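Local coordinates for glycoside hydrolase (Streptococcus pneumoniae serotype 4, PDB 6ORH), which probably hydrolyses alpha-L-fucosidic linkages as a family 29 glycoside hydrolase, contributing to the breakdown of host-derived carbohydrate antigens, at residues I4-L16 / R382-F394. The protein carries 2 engineered substitutions. Numbering follows the deposited sequence. Where two conformers were deposited one is given.
With EDO (1,2-ethanediol), chain E.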
loop_
_atom_site.group_PDB
_atom_site.type_symbol
_atom_site.label_atom_id
_atom_site.label_comp_id
_atom_site.label_asym_id
_atom_site.label_seq_id
_atom_site.Cartn_x
_atom_site.Cartn_y
_atom_site.Cartn_z
ATOM N N ILE A 4 -23.758 20.353 13.607
ATOM C CA ILE A 4 -22.419 20.351 13.040
ATOM C C ILE A 4 -22.566 20.852 11.606
ATOM O O ILE A 4 -23.487 20.436 10.905
ATOM C CB ILE A 4 -21.877 18.908 13.126
ATOM C CG1 ILE A 4 -21.683 18.492 14.588
ATOM C CG2 ILE A 4 -20.608 18.717 12.304
ATOM C CD1 ILE A 4 -21.418 17.015 14.764
ATOM N N LYS A 5 -21.708 21.803 11.216
ATOM C CA LYS A 5 -21.730 22.329 9.863
ATOM C C LYS A 5 -21.089 21.291 8.942
ATOM O O LYS A 5 -20.160 20.611 9.344
ATOM C CB LYS A 5 -20.879 23.595 9.765
ATOM C CG LYS A 5 -21.375 24.808 10.546
ATOM C CD LYS A 5 -20.732 26.085 10.025
ATOM C CE LYS A 5 -20.564 27.150 11.083
ATOM N NZ LYS A 5 -21.843 27.397 11.787
ATOM N N PRO A 6 -21.512 21.194 7.666
ATOM C CA PRO A 6 -20.798 20.347 6.701
ATOM C C PRO A 6 -19.392 20.854 6.380
ATOM O O PRO A 6 -19.047 22.005 6.645
ATOM C CB PRO A 6 -21.733 20.380 5.479
ATOM C CG PRO A 6 -22.412 21.728 5.582
ATOM C CD PRO A 6 -22.677 21.868 7.072
ATOM N N HIS A 7 -18.571 19.969 5.798
ATOM C CA HIS A 7 -17.201 20.270 5.449
ATOM C C HIS A 7 -16.931 19.735 4.046
ATOM O O HIS A 7 -17.239 18.579 3.757
ATOM C CB HIS A 7 -16.209 19.608 6.428
ATOM C CG HIS A 7 -14.810 19.712 5.922
ATOM N ND1 HIS A 7 -14.076 20.888 6.050
ATOM C CD2 HIS A 7 -14.032 18.832 5.236
ATOM C CE1 HIS A 7 -12.878 20.726 5.503
ATOM N NE2 HIS A 7 -12.842 19.467 4.978
ATOM N N GLY A 8 -16.355 20.589 3.184
ATOM C CA GLY A 8 -15.909 20.141 1.864
ATOM C C GLY A 8 -17.072 19.789 0.942
ATOM O O GLY A 8 -18.240 20.074 1.223
ATOM N N PRO A 9 -16.805 19.188 -0.239
ATOM C CA PRO A 9 -17.881 18.848 -1.170
ATOM C C PRO A 9 -18.682 17.635 -0.702
ATOM O O PRO A 9 -18.101 16.631 -0.298
ATOM C CB PRO A 9 -17.121 18.567 -2.482
ATOM C CG PRO A 9 -15.741 18.127 -2.044
ATOM C CD PRO A 9 -15.464 18.837 -0.726
ATOM N N LEU A 10 -20.010 17.723 -0.798
ATOM C CA LEU A 10 -20.846 16.675 -0.224
ATOM C C LEU A 10 -21.285 15.701 -1.306
ATOM O O LEU A 10 -21.594 16.101 -2.437
ATOM C CB LEU A 10 -22.059 17.298 0.479
ATOM C CG LEU A 10 -21.720 18.285 1.590
ATOM C CD1 LEU A 10 -23.022 18.769 2.245
ATOM C CD2 LEU A 10 -20.754 17.671 2.621
ATOM N N PRO A 11 -21.427 14.399 -0.983
ATOM C CA PRO A 11 -21.895 13.426 -1.971
ATOM C C PRO A 11 -23.379 13.610 -2.266
ATOM O O PRO A 11 -24.140 14.014 -1.400
ATOM C CB PRO A 11 -21.653 12.076 -1.271
ATOM C CG PRO A 11 -21.746 12.415 0.220
ATOM C CD PRO A 11 -21.189 13.817 0.356
ATOM N N SER A 12 -23.777 13.255 -3.486
ATOM C CA SER A 12 -25.175 13.141 -3.850
ATOM C C SER A 12 -25.757 11.872 -3.226
ATOM O O SER A 12 -25.017 11.001 -2.776
ATOM C CB SER A 12 -25.312 13.077 -5.333
ATOM O OG SER A 12 -24.866 11.814 -5.830
ATOM N N GLN A 13 -27.087 11.741 -3.260
ATOM C CA GLN A 13 -27.719 10.530 -2.748
ATOM C C GLN A 13 -27.352 9.310 -3.594
ATOM O O GLN A 13 -27.176 8.222 -3.044
ATOM C CB GLN A 13 -29.234 10.705 -2.650
ATOM C CG GLN A 13 -29.649 11.804 -1.686
ATOM C CD GLN A 13 -31.077 12.218 -1.945
ATOM O OE1 GLN A 13 -31.357 13.366 -2.287
ATOM N NE2 GLN A 13 -31.992 11.269 -1.805
ATOM N N THR A 14 -27.238 9.487 -4.920
ATOM C CA THR A 14 -26.869 8.375 -5.783
ATOM C C THR A 14 -25.434 7.939 -5.493
ATOM O O THR A 14 -25.124 6.746 -5.559
ATOM C CB THR A 14 -27.068 8.610 -7.287
ATOM O OG1 THR A 14 -26.412 9.812 -7.732
ATOM C CG2 THR A 14 -28.523 8.626 -7.702
ATOM N N GLN A 15 -24.564 8.903 -5.171
ATOM C CA GLN A 15 -23.188 8.540 -4.832
ATOM C C GLN A 15 -23.171 7.750 -3.517
ATOM O O GLN A 15 -22.476 6.746 -3.414
ATOM C CB GLN A 15 -22.258 9.760 -4.733
ATOM C CG GLN A 15 -21.843 10.335 -6.096
ATOM C CD GLN A 15 -21.144 11.672 -5.982
ATOM O OE1 GLN A 15 -21.583 12.587 -5.275
ATOM N NE2 GLN A 15 -20.045 11.833 -6.720
ATOM N N LEU A 16 -23.911 8.221 -2.504
ATOM C CA LEU A 16 -23.956 7.534 -1.226
ATOM C C LEU A 16 -24.536 6.142 -1.423
ATOM O O LEU A 16 -24.094 5.210 -0.754
ATOM C CB LEU A 16 -24.805 8.340 -0.240
ATOM C CG LEU A 16 -24.084 9.508 0.409
ATOM C CD1 LEU A 16 -25.059 10.364 1.217
ATOM C CD2 LEU A 16 -22.931 9.023 1.271
ATOM N N ARG A 382 -16.098 4.061 10.012
ATOM C CA ARG A 382 -16.865 4.765 8.976
ATOM C C ARG A 382 -17.080 6.223 9.374
ATOM O O ARG A 382 -17.438 6.546 10.517
ATOM C CB ARG A 382 -18.263 4.165 8.789
ATOM C CG ARG A 382 -18.260 2.717 8.322
ATOM C CD ARG A 382 -19.642 2.363 7.777
ATOM N NE ARG A 382 -19.735 0.952 7.444
ATOM C CZ ARG A 382 -20.748 0.442 6.737
ATOM N NH1 ARG A 382 -21.701 1.252 6.301
ATOM N NH2 ARG A 382 -20.794 -0.850 6.466
ATOM N N GLU A 383 -16.896 7.118 8.397
ATOM C CA GLU A 383 -17.229 8.521 8.578
ATOM C C GLU A 383 -18.697 8.763 8.265
ATOM O O GLU A 383 -19.400 7.856 7.833
ATOM C CB GLU A 383 -16.376 9.446 7.700
ATOM C CG GLU A 383 -15.008 9.653 8.279
ATOM C CD GLU A 383 -14.158 10.611 7.468
ATOM O OE1 GLU A 383 -13.623 10.164 6.418
ATOM O OE2 GLU A 383 -13.944 11.744 7.945
ATOM N N ASP A 384 -19.171 9.983 8.516
ATOM C CA ASP A 384 -20.509 10.328 8.078
ATOM C C ASP A 384 -20.416 11.273 6.885
ATOM O O ASP A 384 -20.306 12.481 7.060
ATOM C CB ASP A 384 -21.340 10.964 9.203
ATOM C CG ASP A 384 -22.758 11.340 8.790
ATOM O OD1 ASP A 384 -23.149 11.131 7.607
ATOM O OD2 ASP A 384 -23.473 11.878 9.661
ATOM N N LEU A 385 -20.425 10.711 5.683
ATOM C CA LEU A 385 -20.055 11.530 4.537
ATOM C C LEU A 385 -21.168 12.500 4.158
ATOM O O LEU A 385 -20.931 13.373 3.330
ATOM C CB LEU A 385 -19.643 10.649 3.347
ATOM C CG LEU A 385 -18.370 9.823 3.501
ATOM C CD1 LEU A 385 -17.997 9.212 2.156
ATOM C CD2 LEU A 385 -17.199 10.624 4.083
ATOM N N LYS A 386 -22.368 12.384 4.764
ATOM C CA LYS A 386 -23.370 13.421 4.530
ATOM C C LYS A 386 -22.872 14.762 5.056
ATOM O O LYS A 386 -23.390 15.813 4.670
ATOM C CB LYS A 386 -24.669 13.085 5.269
ATOM C CG LYS A 386 -25.325 11.817 4.755
ATOM C CD LYS A 386 -26.526 11.354 5.571
ATOM C CE LYS A 386 -27.189 10.170 4.893
ATOM N NZ LYS A 386 -28.635 10.091 5.214
ATOM N N LEU A 387 -21.883 14.735 5.947
ATOM C CA LEU A 387 -21.301 15.955 6.484
ATOM C C LEU A 387 -19.891 16.198 5.920
ATOM O O LEU A 387 -19.161 17.091 6.367
ATOM C CB LEU A 387 -21.317 15.876 8.017
ATOM C CG LEU A 387 -22.666 16.217 8.653
ATOM C CD1 LEU A 387 -22.835 15.527 9.996
ATOM C CD2 LEU A 387 -22.844 17.727 8.791
ATOM N N GLY A 388 -19.518 15.405 4.904
ATOM C CA GLY A 388 -18.238 15.586 4.222
ATOM C C GLY A 388 -17.099 14.734 4.795
ATOM O O GLY A 388 -17.066 14.389 5.983
ATOM N N GLN A 389 -16.134 14.391 3.935
ATOM C CA GLN A 389 -14.992 13.580 4.350
ATOM C C GLN A 389 -13.960 14.463 5.056
ATOM O O GLN A 389 -13.639 15.569 4.577
ATOM C CB GLN A 389 -14.361 12.975 3.083
ATOM C CG GLN A 389 -13.270 11.943 3.372
ATOM C CD GLN A 389 -12.720 11.258 2.138
ATOM O OE1 GLN A 389 -13.161 11.546 1.021
ATOM N NE2 GLN A 389 -11.778 10.338 2.342
ATOM N N ARG A 390 -13.392 13.978 6.174
ATOM C CA ARG A 390 -12.589 14.856 7.026
ATOM C C ARG A 390 -11.263 14.248 7.463
ATOM O O ARG A 390 -10.239 14.937 7.449
ATOM C CB ARG A 390 -13.393 15.228 8.292
ATOM C CG ARG A 390 -14.719 15.923 7.992
ATOM C CD ARG A 390 -15.657 15.970 9.219
ATOM N NE ARG A 390 -16.847 16.674 8.809
ATOM C CZ ARG A 390 -17.406 17.718 9.434
ATOM N NH1 ARG A 390 -16.929 18.147 10.600
ATOM N NH2 ARG A 390 -18.465 18.290 8.903
ATOM N N ILE A 391 -11.259 12.964 7.868
ATOM C CA ILE A 391 -10.097 12.401 8.549
ATOM C C ILE A 391 -8.950 12.216 7.565
ATOM O O ILE A 391 -9.177 11.683 6.484
ATOM C CB ILE A 391 -10.455 11.079 9.254
ATOM C CG1 ILE A 391 -11.378 11.398 10.431
ATOM C CG2 ILE A 391 -9.192 10.364 9.727
ATOM C CD1 ILE A 391 -12.094 10.161 10.999
ATOM N N ALA A 392 -7.751 12.630 7.969
ATOM C CA ALA A 392 -6.577 12.534 7.117
ATOM C C ALA A 392 -5.494 11.631 7.700
ATOM O O ALA A 392 -4.541 11.273 6.986
ATOM C CB ALA A 392 -6.042 13.937 6.858
ATOM N N ALA A 393 -5.584 11.285 9.006
ATOM C CA ALA A 393 -4.617 10.351 9.575
ATOM C C ALA A 393 -5.171 9.757 10.858
ATOM O O ALA A 393 -5.765 10.478 11.661
ATOM C CB ALA A 393 -3.295 11.030 9.889
ATOM N N PHE A 394 -4.947 8.456 11.031
ATOM C CA PHE A 394 -5.376 7.811 12.273
ATOM C C PHE A 394 -4.478 6.602 12.529
ATOM O O PHE A 394 -3.816 6.087 11.618
ATOM C CB PHE A 394 -6.868 7.432 12.199
ATOM C CG PHE A 394 -7.112 6.269 11.268
ATOM C CD1 PHE A 394 -7.201 6.492 9.894
ATOM C CD2 PHE A 394 -7.103 4.954 11.728
ATOM C CE1 PHE A 394 -7.292 5.422 9.011
ATOM C CE2 PHE A 394 -7.190 3.885 10.848
ATOM C CZ PHE A 394 -7.330 4.122 9.483
HETATM C C1 EDO E . -22.564 15.681 -6.620
HETATM O O1 EDO E . -22.000 15.497 -5.330
HETATM C C2 EDO E . -22.196 14.622 -7.597
HETATM O O2 EDO E . -23.072 14.503 -8.704
HETATM O O HOH W 1 -17.540 21.049 11.294
HETATM O O HOH W 2 -16.182 15.347 1.116
#
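R390 reaches the N-terminal arm through NH2, which donates to K5 O at 2.9 Å, the oxygen lying in the guanidinium plane. The same NH2 turns back to L387 O, also at 2.9 Å and nearly straight (167°). Arginine suits this place because its planar end carries several N-H donors, so one side chain can serve the carbonyls of K5, L387 and, through NH1, L439; NH1 also meets a water that donates to K5 O. The methylene CB of H7 rests over one face of the guanidinium, 3.6 Å from NH2. With CG of H7 anti to the backbone N (chi1 170°), the imidazole swings past the arginine rather than stacking on it, the planes 65° apart; CD2 meets Q389 O at the ring edge and NE2 bonds Q437.

L387 O is thus gripped twice, by R390 NH2 and by H7 N at 3.0 Å, from opposite faces of its carbonyl plane. Beside it G388, lacking a CB and at positive phi, brings its CA to 3.2 Å from H7 O in a CA-H...O contact. The methyl CD2 of L10 lies on the backbone at G388 N (3.4 Å). Apolar packing follows, P11 CG and L16 CD2 both meeting L385 CB, while the L16 and K386 side chains cross at about a right angle, CD1 of L16 3.8 Å from CG of K386.

Further out, E383 OE2 takes the backbone N of both R390 and I391, fixing where the arginine starts, while a capping box of S12 and Q15 begins helix 13-21. The arm runs from the galactose-binding-like domain, across the turn before strand 391-400, to helix 13-21 beside the TIM-barrel-like domain. With its two donors, L387 O ties the arm's backbone and the arginine to the same carbonyl.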